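Local coordinates for cobalamin biosynthesis protein CobN (Mycobacterium tuberculosis, PDB 7C6O) that probably catalyses the ATP-dependent insertion of cobalt into a corrin precursor during cobalamin biosynthesis, as the large, catalytic subunit of cobaltochelatase, at residues H1135-A1140 with N1186-H1191. Sequence-based numbering, arbitrary orientation.
Sequences HGYKGA and NPWALH
Asn1186 lays its side-chain amide over one face of the Tyr1137 ring. The two planes are nearly parallel, 12° apart, so this is an amide-aromatic stack. It is offset toward the ring rim: Asn1186 ND2 sits 3.2 Å from Tyr1137 CE2, and Asn1186 CG follows at 3.4 Å from the same CE2. Tyr1137 CG stands anti to the backbone N (chi1 174°), which places the ring beside the residue's own carbonyl. One amide group can therefore reach both ring and carbonyl.

The hydrogen bonds hold this amide at both ends. Asn1186 ND2 donates to Tyr1137 O at 3.3 Å, nearly straight at 163°. The acceptor lies close to the amide plane. Asn1186 OD1 turns the other way and accepts from Ala1189 N at 3.0 Å, the donor coming from above the plane of the side-chain carbonyl. This is an N-cap bond, in which Asn1186 closes the start of helix 1187-1203 just after helix 1176-1185 ends. The amide thus ties that helix start to the first turn of helix 1136-1157, in the all-helical C-terminal part of the CobN chain. The Tyr1137 hydroxyl is bonded elsewhere, to Ile383 O.

Van der Waals contacts complete the join. Ala1140 CB meets Asn1186 CB at 3.6 Å, on the side of the asparagine turned away from the Tyr1137 ring. Trp1188 brings CZ3 to the edge of the Tyr1137 ring, 4.0 Å from CE2. The Ala1189 methyl CB lies 4.2 Å from the backbone oxygen Ala1140 O, a loose contact. Met1182 of helix 1176-1185 touches both alanines, and Ile428 of helix 420-431 touches both aromatic side chains.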
loop_
_atom_site.group_PDB
_atom_site.type_symbol
_atom_site.label_atom_id
_atom_site.label_comp_id
_atom_site.label_asym_id
_atom_site.label_seq_id
_atom_site.Cartn_x
_atom_site.Cartn_y
_atom_site.Cartn_z
ATOM N N HIS A 1135 -28.076 5.878 3.620
ATOM C CA HIS A 1135 -27.049 5.188 4.393
ATOM C C HIS A 1135 -26.826 5.811 5.768
ATOM O O HIS A 1135 -25.745 5.648 6.342
ATOM C CB HIS A 1135 -25.742 5.129 3.599
ATOM C CG HIS A 1135 -25.803 4.196 2.430
ATOM N ND1 HIS A 1135 -25.607 2.836 2.554
ATOM C CD2 HIS A 1135 -26.070 4.420 1.121
ATOM C CE1 HIS A 1135 -25.738 2.265 1.369
ATOM N NE2 HIS A 1135 -26.018 3.204 0.482
ATOM N N GLY A 1136 -27.823 6.518 6.298
ATOM C CA GLY A 1136 -27.837 6.871 7.710
ATOM C C GLY A 1136 -26.601 7.615 8.177
ATOM O O GLY A 1136 -26.147 8.578 7.550
ATOM N N TYR A 1137 -26.049 7.152 9.305
ATOM C CA TYR A 1137 -24.937 7.842 9.956
ATOM C C TYR A 1137 -23.765 8.043 9.001
ATOM O O TYR A 1137 -23.207 9.143 8.907
ATOM C CB TYR A 1137 -24.498 7.055 11.196
ATOM C CG TYR A 1137 -23.256 7.584 11.888
ATOM C CD1 TYR A 1137 -21.988 7.186 11.484
ATOM C CD2 TYR A 1137 -23.352 8.464 12.959
ATOM C CE1 TYR A 1137 -20.855 7.660 12.111
ATOM C CE2 TYR A 1137 -22.217 8.941 13.599
ATOM C CZ TYR A 1137 -20.971 8.535 13.167
ATOM O OH TYR A 1137 -19.834 9.003 13.793
ATOM N N LYS A 1138 -23.376 6.987 8.284
ATOM C CA LYS A 1138 -22.193 7.073 7.432
ATOM C C LYS A 1138 -22.450 7.947 6.210
ATOM O O LYS A 1138 -21.553 8.664 5.754
ATOM C CB LYS A 1138 -21.746 5.673 7.016
ATOM C CG LYS A 1138 -20.407 5.631 6.290
ATOM C CD LYS A 1138 -19.314 6.332 7.085
ATOM C CE LYS A 1138 -17.929 5.960 6.575
ATOM N NZ LYS A 1138 -17.818 6.087 5.096
ATOM N N GLY A 1139 -23.667 7.902 5.663
ATOM C CA GLY A 1139 -24.007 8.816 4.587
ATOM C C GLY A 1139 -23.899 10.268 5.014
ATOM O O GLY A 1139 -23.368 11.105 4.281
ATOM N N ALA A 1140 -24.393 10.581 6.213
ATOM C CA ALA A 1140 -24.244 11.926 6.760
ATOM C C ALA A 1140 -22.781 12.254 7.021
ATOM O O ALA A 1140 -22.344 13.392 6.811
ATOM C CB ALA A 1140 -25.060 12.052 8.045
ATOM N N ASN A 1186 -26.966 11.728 12.321
ATOM C CA ASN A 1186 -25.625 12.135 12.725
ATOM C C ASN A 1186 -25.606 13.604 13.128
ATOM O O ASN A 1186 -25.033 14.439 12.415
ATOM C CB ASN A 1186 -24.632 11.874 11.589
ATOM C CG ASN A 1186 -23.189 11.846 12.061
ATOM O OD1 ASN A 1186 -22.847 12.417 13.096
ATOM N ND2 ASN A 1186 -22.331 11.186 11.293
ATOM N N PRO A 1187 -26.208 13.958 14.266
ATOM C CA PRO A 1187 -26.207 15.371 14.680
ATOM C C PRO A 1187 -24.814 15.917 14.934
ATOM O O PRO A 1187 -24.591 17.123 14.760
ATOM C CB PRO A 1187 -27.059 15.356 15.958
ATOM C CG PRO A 1187 -26.915 13.961 16.480
ATOM C CD PRO A 1187 -26.837 13.082 15.269
ATOM N N TRP A 1188 -23.866 15.063 15.331
ATOM C CA TRP A 1188 -22.491 15.515 15.523
ATOM C C TRP A 1188 -21.906 16.049 14.222
ATOM O O TRP A 1188 -21.205 17.069 14.219
ATOM C CB TRP A 1188 -21.633 14.369 16.061
ATOM C CG TRP A 1188 -22.241 13.666 17.239
ATOM C CD1 TRP A 1188 -22.096 13.994 18.555
ATOM C CD2 TRP A 1188 -23.097 12.515 17.204
ATOM N NE1 TRP A 1188 -22.806 13.119 19.343
ATOM C CE2 TRP A 1188 -23.430 12.202 18.538
ATOM C CE3 TRP A 1188 -23.611 11.718 16.176
ATOM C CZ2 TRP A 1188 -24.255 11.129 18.870
ATOM C CZ3 TRP A 1188 -24.429 10.653 16.507
ATOM C CH2 TRP A 1188 -24.744 10.369 17.842
ATOM N N ALA A 1189 -22.188 15.375 13.106
ATOM C CA ALA A 1189 -21.679 15.828 11.816
ATOM C C ALA A 1189 -22.372 17.110 11.371
ATOM O O ALA A 1189 -21.742 17.982 10.758
ATOM C CB ALA A 1189 -21.852 14.729 10.770
ATOM N N LEU A 1190 -23.669 17.240 11.664
ATOM C CA LEU A 1190 -24.375 18.482 11.360
ATOM C C LEU A 1190 -23.770 19.653 12.120
ATOM O O LEU A 1190 -23.585 20.739 11.560
ATOM C CB LEU A 1190 -25.861 18.337 11.694
ATOM C CG LEU A 1190 -26.721 19.589 11.506
ATOM C CD1 LEU A 1190 -26.722 20.027 10.049
ATOM C CD2 LEU A 1190 -28.144 19.346 11.994
ATOM N N HIS A 1191 -23.450 19.446 13.400
ATOM C CA HIS A 1191 -22.783 20.481 14.180
ATOM C C HIS A 1191 -21.436 20.848 13.567
ATOM O O HIS A 1191 -21.102 22.033 13.446
ATOM C CB HIS A 1191 -22.611 20.003 15.624
ATOM C CG HIS A 1191 -22.136 21.067 16.564
ATOM N ND1 HIS A 1191 -20.802 21.369 16.733
ATOM C CD2 HIS A 1191 -22.818 21.892 17.392
ATOM C CE1 HIS A 1191 -20.683 22.339 17.622
ATOM N NE2 HIS A 1191 -21.892 22.675 18.038
#